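Local atomic coordinates of hypothetical protein PH0823 (Pyrococcus horikoshii, PDB entry 2DUM), a protein that is of unknown function but belongs to the universal stress protein A family, whose members probably help cells survive stress. Residues V22-V33 with E86-K94; M4-T12 with E116-P124. One frame throughout, in Å; residues are numbered along the deposited sequence.

Contact 1 (V22-V33 with E86-K94); sequences VEVFEKRNKMEV and EVKRAFRAK
Lys94 N donates to Val33 O across 2.9 Å, and so joins the two segments beyond their helices, in the alpha/beta fold of a universal stress protein. Further back, helices 22-28 and 86-90 run side by side on the same side of the central parallel sheet, their axes 9.7 Å apart at closest. Between them Phe25 and Phe91 form an offset stack, ring centroids 4.3 Å apart and planes at 29°. Phe25 CG stands anti to the backbone N (chi1 -170°), which carries the ring to Phe91; CD2 of Phe25 lies over the centre of the Phe91 ring, while Asn29 CB covers the opposite face of Phe25. Val22 CG2 comes to the edge of Phe91, and its other branch, CG1, meets Ala90 CB at 3.9 Å. The Phe91 ring also meets Phe10 edge-to-face, which joins the helix pair to the sheet. Nearer the surface, Glu26 and Arg92 form a salt bridge: OE1 of Glu26 sits at the guanidinium edge, 2.7 Å from Arg92 NH2, but the hydrogen bond is weak, with carboxylate and guanidinium planes 76° apart. Lys30 CG and Asn29 O cover one guanidinium face. Just past the helix Asn29 makes an Asx turn, OD1 accepting from Met31 N, while its ND2 returns a bond to Met31 O; this second bond limits rotation of the amide. Met4 N of the second subunit makes a weak hydrogen bond to the same OD1, which lies 2.8 Å from Met31 N.

Contact 2 (M4-T12 with E116-P124); sequences MFRKVLFPT and ENVSLIILP
Strands 7-11 and 120-124 run parallel as neighbours in the central sheet, their axes 4.6 Å apart at closest, with Leu9 bridging Ile121: Leu9 N donates to Leu120 O (3.0 Å), and Leu9 O accepts from Ile122 N (2.8 Å) nearly along the C=O axis. At the N-terminal end of the pair, Ser119 OG accepts a hydrogen bond from Lys7 N and donates one to Met4 O, each at 2.9 Å. With chi1 at 51°, the hydroxyl lies between the backbone N and the carbonyl carbon and reaches the turn of residues 4-7; it approaches Met4 O from above the carbonyl plane. Met4 CE crosses over to Leu120 CD1 (3.5 Å). On the sheet face of Val8 and Leu120, Val8 CG2 meets Ile122 CD1, while Ile122 CG2 touches the edge of the Phe10 ring at CD2 (3.6 Å). On the other face Leu9 and Ile121 lie side by side, and the Ile121 methyl CD1 also meets Pro11 CD, toward helix 105-115. Lys7 lays its CD against Glu116 O. Apolar side chains thus pack on both faces of the pair, while one buried serine hydroxyl, used both as donor and as acceptor, satisfies two backbone groups beside the weak Ser119 N to Lys7 O bond.

How the contacts relate
From the N terminus, residues 4-12 carry the middle strand, 7-11, of the five-stranded sheet and lead into helix 16-28, which supplies the first half of contact 1. The chain then passes through strand 35-43 and helix 69-90 before segment 86-94 closes the inner loop; strand 95-103 and helix 105-115 follow, and segment 116-124 closes the outer loop at contact 2. Contact 1 is therefore nested within contact 2. Their centres lie about 12 Å apart, and they touch where the helix pair covers the sheet, Val22 on Phe10 and Phe91 on Ile122, and, between the loops, Met31 on Phe5. Both contacts also reach the second subunit, near Met4, Phe5 and residues 29-31.

Contact 1 (V22-V33 with E86-K94)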
loop_
_atom_site.group_PDB
_atom_site.type_symbol
_atom_site.label_atom_id
_atom_site.label_comp_id
_atom_site.label_asym_id
_atom_site.label_seq_id
_atom_site.Cartn_x
_atom_site.Cartn_y
_atom_site.Cartn_z
ATOM N N VAL A 22 13.778 2.234 -2.408
ATOM C CA VAL A 22 14.549 2.341 -1.156
ATOM C C VAL A 22 14.921 3.788 -0.808
ATOM O O VAL A 22 14.642 4.206 0.338
ATOM C CB VAL A 22 15.782 1.394 -1.119
ATOM C CG1 VAL A 22 16.663 1.695 0.036
ATOM C CG2 VAL A 22 15.354 -0.056 -1.009
ATOM N N GLU A 23 15.491 4.573 -1.738
ATOM C CA GLU A 23 15.603 6.048 -1.477
ATOM C C GLU A 23 14.255 6.641 -1.081
ATOM O O GLU A 23 14.096 7.236 0.010
ATOM C CB GLU A 23 16.105 6.821 -2.685
ATOM C CG GLU A 23 17.579 6.598 -2.932
ATOM C CD GLU A 23 17.953 6.485 -4.443
ATOM O OE1 GLU A 23 17.146 6.007 -5.297
ATOM O OE2 GLU A 23 19.099 6.849 -4.789
ATOM N N VAL A 24 13.267 6.441 -1.956
ATOM C CA VAL A 24 12.004 7.081 -1.731
ATOM C C VAL A 24 11.551 6.750 -0.324
ATOM O O VAL A 24 11.152 7.662 0.351
ATOM C CB VAL A 24 10.978 6.623 -2.713
ATOM C CG1 VAL A 24 9.850 7.543 -2.687
ATOM C CG2 VAL A 24 11.593 6.562 -4.070
ATOM N N PHE A 25 11.645 5.485 0.137
ATOM C CA PHE A 25 11.164 5.188 1.454
ATOM C C PHE A 25 11.990 5.985 2.360
ATOM O O PHE A 25 11.477 6.623 3.280
ATOM C CB PHE A 25 11.352 3.773 1.819
ATOM C CG PHE A 25 10.649 3.391 3.102
ATOM C CD1 PHE A 25 9.281 3.332 3.179
ATOM C CD2 PHE A 25 11.347 3.045 4.242
ATOM C CE1 PHE A 25 8.628 2.983 4.368
ATOM C CE2 PHE A 25 10.650 2.662 5.457
ATOM C CZ PHE A 25 9.306 2.663 5.499
ATOM N N GLU A 26 13.289 6.026 2.055
ATOM C CA GLU A 26 14.261 6.710 2.914
ATOM C C GLU A 26 13.941 8.166 3.105
ATOM O O GLU A 26 13.946 8.630 4.237
ATOM C CB GLU A 26 15.686 6.514 2.405
ATOM C CG GLU A 26 16.684 7.700 2.720
ATOM C CD GLU A 26 17.302 7.628 4.157
ATOM O OE1 GLU A 26 16.790 8.385 5.043
ATOM O OE2 GLU A 26 18.268 6.809 4.398
ATOM N N LYS A 27 13.606 8.854 1.995
ATOM C CA LYS A 27 13.146 10.312 2.001
ATOM C C LYS A 27 11.729 10.610 2.499
ATOM O O LYS A 27 11.535 11.419 3.420
ATOM C CB LYS A 27 13.373 11.021 0.681
ATOM C CG LYS A 27 13.928 12.463 0.913
ATOM C CD LYS A 27 13.547 13.144 2.397
ATOM C CE LYS A 27 13.436 14.760 2.496
ATOM N NZ LYS A 27 12.002 15.330 2.201
ATOM N N ARG A 28 10.762 9.909 1.910
ATOM C CA ARG A 28 9.376 9.880 2.368
ATOM C C ARG A 28 9.238 9.552 3.808
ATOM O O ARG A 28 8.610 10.314 4.519
ATOM C CB ARG A 28 8.566 8.870 1.561
ATOM C CG ARG A 28 8.572 9.218 0.119
ATOM C CD ARG A 28 7.421 8.663 -0.629
ATOM N NE ARG A 28 6.775 9.681 -1.495
ATOM C CZ ARG A 28 5.814 10.528 -1.088
ATOM N NH1 ARG A 28 5.305 11.389 -1.960
ATOM N NH2 ARG A 28 5.370 10.517 0.193
ATOM N N ASN A 29 9.826 8.431 4.240
ATOM C CA ASN A 29 9.584 7.917 5.631
ATOM C C ASN A 29 10.490 8.402 6.709
ATOM O O ASN A 29 11.744 8.399 6.511
ATOM C CB ASN A 29 9.670 6.387 5.740
ATOM C CG ASN A 29 9.455 5.900 7.161
ATOM O OD1 ASN A 29 8.466 6.265 7.812
ATOM N ND2 ASN A 29 10.366 5.074 7.649
ATOM N N LYS A 30 9.875 8.731 7.860
ATOM C CA LYS A 30 10.686 8.915 9.071
ATOM C C LYS A 30 10.431 8.069 10.334
ATOM O O LYS A 30 11.117 8.222 11.346
ATOM C CB LYS A 30 10.845 10.393 9.396
ATOM C CG LYS A 30 12.050 10.941 8.666
ATOM C CD LYS A 30 12.176 12.458 8.795
ATOM C CE LYS A 30 12.454 13.034 7.408
ATOM N NZ LYS A 30 11.249 12.838 6.505
ATOM N N MET A 31 9.481 7.155 10.289
ATOM C CA MET A 31 9.101 6.383 11.498
ATOM C C MET A 31 10.077 5.214 11.539
ATOM O O MET A 31 10.896 5.001 10.575
ATOM C CB MET A 31 7.638 5.873 11.463
ATOM C CG MET A 31 6.564 6.924 11.132
ATOM S SD MET A 31 4.965 6.322 11.456
ATOM C CE MET A 31 5.020 4.790 10.625
ATOM N N GLU A 32 10.056 4.455 12.625
ATOM C CA GLU A 32 11.102 3.516 12.684
ATOM C C GLU A 32 10.554 2.093 12.619
ATOM O O GLU A 32 9.708 1.658 13.418
ATOM C CB GLU A 32 11.973 3.853 13.859
ATOM C CG GLU A 32 11.664 3.056 15.085
ATOM C CD GLU A 32 12.952 2.732 15.894
ATOM O OE1 GLU A 32 12.858 2.843 17.166
ATOM O OE2 GLU A 32 14.027 2.391 15.252
ATOM N N VAL A 33 10.956 1.421 11.568
ATOM C CA VAL A 33 10.685 0.005 11.326
ATOM C C VAL A 33 11.280 -0.924 12.465
ATOM O O VAL A 33 12.339 -0.586 13.013
ATOM C CB VAL A 33 11.332 -0.295 9.962
ATOM C CG1 VAL A 33 10.907 -1.587 9.448
ATOM C CG2 VAL A 33 11.025 0.849 8.961
ATOM N N GLU A 86 22.346 -1.233 4.030
ATOM C CA GLU A 86 21.856 0.142 3.712
ATOM C C GLU A 86 20.270 0.288 3.712
ATOM O O GLU A 86 19.663 1.348 4.057
ATOM C CB GLU A 86 22.599 0.739 2.485
ATOM C CG GLU A 86 21.739 1.369 1.348
ATOM C CD GLU A 86 21.450 0.452 0.109
ATOM O OE1 GLU A 86 21.824 -0.751 0.122
ATOM O OE2 GLU A 86 20.822 0.941 -0.890
ATOM N N VAL A 87 19.592 -0.792 3.385
ATOM C CA VAL A 87 18.184 -0.857 3.714
ATOM C C VAL A 87 17.819 -0.678 5.242
ATOM O O VAL A 87 16.913 0.086 5.615
ATOM C CB VAL A 87 17.630 -2.128 3.150
ATOM C CG1 VAL A 87 16.168 -2.260 3.527
ATOM C CG2 VAL A 87 17.915 -2.119 1.688
ATOM N N LYS A 88 18.523 -1.398 6.098
ATOM C CA LYS A 88 18.305 -1.322 7.495
ATOM C C LYS A 88 18.362 0.143 7.807
ATOM O O LYS A 88 17.536 0.712 8.538
ATOM C CB LYS A 88 19.436 -2.063 8.203
ATOM C CG LYS A 88 19.258 -2.053 9.736
ATOM C CD LYS A 88 20.290 -2.887 10.531
ATOM C CE LYS A 88 20.079 -2.622 12.019
ATOM N NZ LYS A 88 20.996 -3.455 12.879
ATOM N N ARG A 89 19.334 0.764 7.183
ATOM C CA ARG A 89 19.621 2.164 7.424
ATOM C C ARG A 89 18.632 3.115 6.790
ATOM O O ARG A 89 18.483 4.242 7.258
ATOM C CB ARG A 89 21.019 2.507 6.899
ATOM C CG ARG A 89 21.682 3.681 7.586
ATOM C CD ARG A 89 23.050 4.001 7.054
ATOM N NE ARG A 89 23.221 5.397 7.404
ATOM C CZ ARG A 89 23.012 6.421 6.572
ATOM N NH1 ARG A 89 22.696 6.166 5.305
ATOM N NH2 ARG A 89 23.123 7.697 6.999
ATOM N N ALA A 90 17.976 2.687 5.711
ATOM C CA ALA A 90 16.893 3.540 5.137
ATOM C C ALA A 90 15.527 3.400 5.839
ATOM O O ALA A 90 14.884 4.368 6.280
ATOM C CB ALA A 90 16.752 3.249 3.656
ATOM N N PHE A 91 15.085 2.176 5.953
ATOM C CA PHE A 91 13.925 1.951 6.774
ATOM C C PHE A 91 14.010 2.459 8.158
ATOM O O PHE A 91 12.978 2.474 8.821
ATOM C CB PHE A 91 13.622 0.499 6.717
ATOM C CG PHE A 91 13.279 0.127 5.373
ATOM C CD1 PHE A 91 14.183 0.416 4.348
ATOM C CD2 PHE A 91 12.005 -0.325 5.062
ATOM C CE1 PHE A 91 13.830 0.168 3.049
ATOM C CE2 PHE A 91 11.656 -0.587 3.801
ATOM C CZ PHE A 91 12.553 -0.344 2.787
ATOM N N ARG A 92 15.224 2.870 8.564
ATOM C CA ARG A 92 15.460 3.307 9.903
ATOM C C ARG A 92 14.997 2.212 10.775
ATOM O O ARG A 92 14.331 2.395 11.725
ATOM C CB ARG A 92 14.680 4.581 10.220
ATOM C CG ARG A 92 14.989 5.543 9.197
ATOM C CD ARG A 92 13.865 6.383 8.818
ATOM N NE ARG A 92 14.232 7.723 9.257
ATOM C CZ ARG A 92 14.899 8.629 8.517
ATOM N NH1 ARG A 92 15.182 9.828 9.044
ATOM N NH2 ARG A 92 15.272 8.369 7.258
ATOM N N ALA A 93 15.472 1.057 10.447
ATOM C CA ALA A 93 15.062 -0.195 11.004
ATOM C C ALA A 93 15.827 -0.470 12.327
ATOM O O ALA A 93 17.034 -0.258 12.360
ATOM C CB ALA A 93 15.439 -1.252 9.922
ATOM N N LYS A 94 15.218 -0.944 13.404
ATOM C CA LYS A 94 16.070 -1.555 14.398
ATOM C C LYS A 94 16.793 -2.866 13.902
ATOM O O LYS A 94 17.879 -3.091 14.400
ATOM C CB LYS A 94 15.350 -1.871 15.671
ATOM C CG LYS A 94 14.102 -1.101 15.903
ATOM C CD LYS A 94 14.098 -0.499 17.306
ATOM C CE LYS A 94 13.575 -1.503 18.309
ATOM N NZ LYS A 94 12.551 -2.576 17.810
#

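Contact 2 (M4-T12 with E116-P124)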
loop_
_atom_site.group_PDB
_atom_site.type_symbol
_atom_site.label_atom_id
_atom_site.label_comp_id
_atom_site.label_asym_id
_atom_site.label_seq_id
_atom_site.Cartn_x
_atom_site.Cartn_y
_atom_site.Cartn_z
ATOM N N MET A 4 2.625 -1.668 12.844
ATOM C CA MET A 4 2.619 -1.857 11.281
ATOM C C MET A 4 3.955 -1.866 10.574
ATOM O O MET A 4 4.056 -2.474 9.547
ATOM C CB MET A 4 1.825 -0.861 10.362
ATOM C CG MET A 4 0.381 -1.085 10.389
ATOM S SD MET A 4 -0.527 -1.673 8.939
ATOM C CE MET A 4 0.674 -2.320 7.774
ATOM N N PHE A 5 4.935 -1.115 11.056
ATOM C CA PHE A 5 6.314 -1.228 10.607
ATOM C C PHE A 5 7.081 -2.177 11.544
ATOM O O PHE A 5 8.317 -2.173 11.585
ATOM C CB PHE A 5 6.982 0.185 10.384
ATOM C CG PHE A 5 6.218 1.032 9.342
ATOM C CD1 PHE A 5 6.598 1.032 7.984
ATOM C CD2 PHE A 5 5.008 1.720 9.692
ATOM C CE1 PHE A 5 5.891 1.717 7.008
ATOM C CE2 PHE A 5 4.224 2.432 8.666
ATOM C CZ PHE A 5 4.701 2.411 7.333
ATOM N N ARG A 6 6.354 -3.032 12.253
ATOM C CA ARG A 6 7.020 -3.902 13.198
ATOM C C ARG A 6 7.903 -4.935 12.521
ATOM O O ARG A 6 8.974 -5.264 13.093
ATOM C CB ARG A 6 6.068 -4.571 14.159
ATOM C CG ARG A 6 5.331 -5.546 13.515
ATOM C CD ARG A 6 4.697 -6.486 14.492
ATOM N NE ARG A 6 3.478 -5.947 15.168
ATOM C CZ ARG A 6 2.776 -4.786 14.971
ATOM N NH1 ARG A 6 3.058 -3.796 13.994
ATOM N NH2 ARG A 6 1.713 -4.655 15.828
ATOM N N LYS A 7 7.500 -5.431 11.344
ATOM C CA LYS A 7 8.264 -6.404 10.648
ATOM C C LYS A 7 7.982 -6.331 9.136
ATOM O O LYS A 7 7.398 -7.178 8.504
ATOM C CB LYS A 7 7.970 -7.766 11.222
ATOM C CG LYS A 7 8.873 -8.900 10.587
ATOM C CD LYS A 7 8.225 -10.266 10.797
ATOM C CE LYS A 7 8.520 -10.832 12.183
ATOM N NZ LYS A 7 9.557 -11.919 11.917
ATOM N N VAL A 8 8.357 -5.272 8.507
ATOM C CA VAL A 8 7.903 -5.200 7.156
ATOM C C VAL A 8 8.730 -6.113 6.292
ATOM O O VAL A 8 9.888 -6.417 6.660
ATOM C CB VAL A 8 7.986 -3.752 6.690
ATOM C CG1 VAL A 8 7.528 -2.872 7.819
ATOM C CG2 VAL A 8 9.430 -3.394 6.180
ATOM N N LEU A 9 8.163 -6.542 5.154
ATOM C CA LEU A 9 8.933 -7.387 4.224
ATOM C C LEU A 9 9.031 -6.578 3.016
ATOM O O LEU A 9 8.123 -5.773 2.706
ATOM C CB LEU A 9 8.125 -8.628 3.854
ATOM C CG LEU A 9 8.406 -9.816 2.910
ATOM C CD1 LEU A 9 8.601 -9.379 1.580
ATOM C CD2 LEU A 9 9.626 -10.598 3.311
ATOM N N PHE A 10 10.069 -6.821 2.263
ATOM C CA PHE A 10 10.386 -5.914 1.230
ATOM C C PHE A 10 11.215 -6.700 0.303
ATOM O O PHE A 10 12.353 -7.002 0.614
ATOM C CB PHE A 10 11.262 -4.794 1.812
ATOM C CG PHE A 10 11.852 -3.950 0.777
ATOM C CD1 PHE A 10 13.034 -4.280 0.213
ATOM C CD2 PHE A 10 11.172 -2.898 0.285
ATOM C CE1 PHE A 10 13.572 -3.578 -0.784
ATOM C CE2 PHE A 10 11.713 -2.154 -0.758
ATOM C CZ PHE A 10 12.939 -2.517 -1.275
ATOM N N PRO A 11 10.631 -7.141 -0.776
ATOM C CA PRO A 11 11.239 -7.714 -1.943
ATOM C C PRO A 11 12.031 -6.789 -2.842
ATOM O O PRO A 11 11.489 -5.794 -3.382
ATOM C CB PRO A 11 10.052 -8.204 -2.688
ATOM C CG PRO A 11 9.037 -8.483 -1.512
ATOM C CD PRO A 11 9.175 -7.255 -0.820
ATOM N N THR A 12 13.311 -7.156 -3.015
ATOM C CA THR A 12 14.207 -6.509 -3.979
ATOM C C THR A 12 14.489 -7.284 -5.233
ATOM O O THR A 12 14.875 -8.443 -5.255
ATOM C CB THR A 12 15.590 -6.053 -3.444
ATOM O OG1 THR A 12 16.411 -5.623 -4.560
ATOM C CG2 THR A 12 16.312 -7.185 -2.682
ATOM N N GLU A 116 6.321 -15.679 7.854
ATOM C CA GLU A 116 6.949 -14.994 8.947
ATOM C C GLU A 116 6.060 -14.062 9.700
ATOM O O GLU A 116 6.574 -13.167 10.399
ATOM C CB GLU A 116 8.114 -14.180 8.492
ATOM C CG GLU A 116 9.357 -14.801 8.961
ATOM C CD GLU A 116 9.518 -15.998 8.165
ATOM O OE1 GLU A 116 8.868 -15.937 7.081
ATOM O OE2 GLU A 116 10.212 -16.952 8.629
ATOM N N ASN A 117 4.757 -14.275 9.566
ATOM C CA ASN A 117 3.790 -13.417 10.121
ATOM C C ASN A 117 4.324 -11.977 10.193
ATOM O O ASN A 117 4.676 -11.443 11.265
ATOM C CB ASN A 117 3.322 -13.938 11.445
ATOM C CG ASN A 117 2.059 -13.255 11.864
ATOM O OD1 ASN A 117 1.817 -13.018 13.053
ATOM N ND2 ASN A 117 1.258 -12.840 10.871
ATOM N N VAL A 118 4.446 -11.371 9.010
ATOM C CA VAL A 118 4.960 -10.011 8.851
ATOM C C VAL A 118 3.814 -9.018 9.003
ATOM O O VAL A 118 2.665 -9.382 8.769
ATOM C CB VAL A 118 5.652 -9.798 7.480
ATOM C CG1 VAL A 118 6.517 -10.881 7.180
ATOM C CG2 VAL A 118 4.660 -9.573 6.323
ATOM N N SER A 119 4.149 -7.763 9.354
ATOM C CA SER A 119 3.159 -6.718 9.632
ATOM C C SER A 119 2.642 -6.122 8.371
ATOM O O SER A 119 1.475 -5.808 8.333
ATOM C CB SER A 119 3.734 -5.600 10.499
ATOM O OG SER A 119 4.934 -5.176 9.918
ATOM N N LEU A 120 3.513 -5.994 7.381
ATOM C CA LEU A 120 3.295 -5.270 6.181
ATOM C C LEU A 120 4.106 -5.913 5.108
ATOM O O LEU A 120 5.156 -6.498 5.392
ATOM C CB LEU A 120 3.854 -3.876 6.313
ATOM C CG LEU A 120 3.568 -2.940 5.145
ATOM C CD1 LEU A 120 2.130 -2.979 4.665
ATOM C CD2 LEU A 120 3.766 -1.527 5.529
ATOM N N ILE A 121 3.653 -5.793 3.853
ATOM C CA ILE A 121 4.618 -5.932 2.751
ATOM C C ILE A 121 4.797 -4.621 2.014
ATOM O O ILE A 121 3.812 -3.901 1.836
ATOM C CB ILE A 121 4.549 -7.235 1.845
ATOM C CG1 ILE A 121 4.548 -6.811 0.424
ATOM C CG2 ILE A 121 3.350 -8.095 2.013
ATOM C CD1 ILE A 121 5.520 -7.527 -0.434
ATOM N N ILE A 122 6.038 -4.287 1.661
ATOM C CA ILE A 122 6.327 -3.049 0.955
ATOM C C ILE A 122 6.911 -3.448 -0.319
ATOM O O ILE A 122 7.799 -4.283 -0.307
ATOM C CB ILE A 122 7.453 -2.274 1.610
ATOM C CG1 ILE A 122 6.944 -1.593 2.878
ATOM C CG2 ILE A 122 7.987 -1.192 0.712
ATOM C CD1 ILE A 122 8.030 -1.417 3.908
ATOM N N LEU A 123 6.434 -2.817 -1.396
ATOM C CA LEU A 123 6.810 -3.058 -2.797
ATOM C C LEU A 123 7.022 -1.774 -3.591
ATOM O O LEU A 123 6.261 -0.784 -3.402
ATOM C CB LEU A 123 5.644 -3.626 -3.555
ATOM C CG LEU A 123 5.243 -5.045 -3.606
ATOM C CD1 LEU A 123 6.462 -5.663 -3.071
ATOM C CD2 LEU A 123 4.057 -5.243 -2.711
ATOM N N PRO A 124 7.964 -1.804 -4.563
ATOM C CA PRO A 124 8.087 -0.684 -5.489
ATOM C C PRO A 124 6.972 -0.812 -6.495
ATOM O O PRO A 124 6.580 -1.970 -6.790
ATOM C CB PRO A 124 9.454 -0.952 -6.182
ATOM C CG PRO A 124 10.058 -2.079 -5.464
ATOM C CD PRO A 124 8.938 -2.856 -4.894
#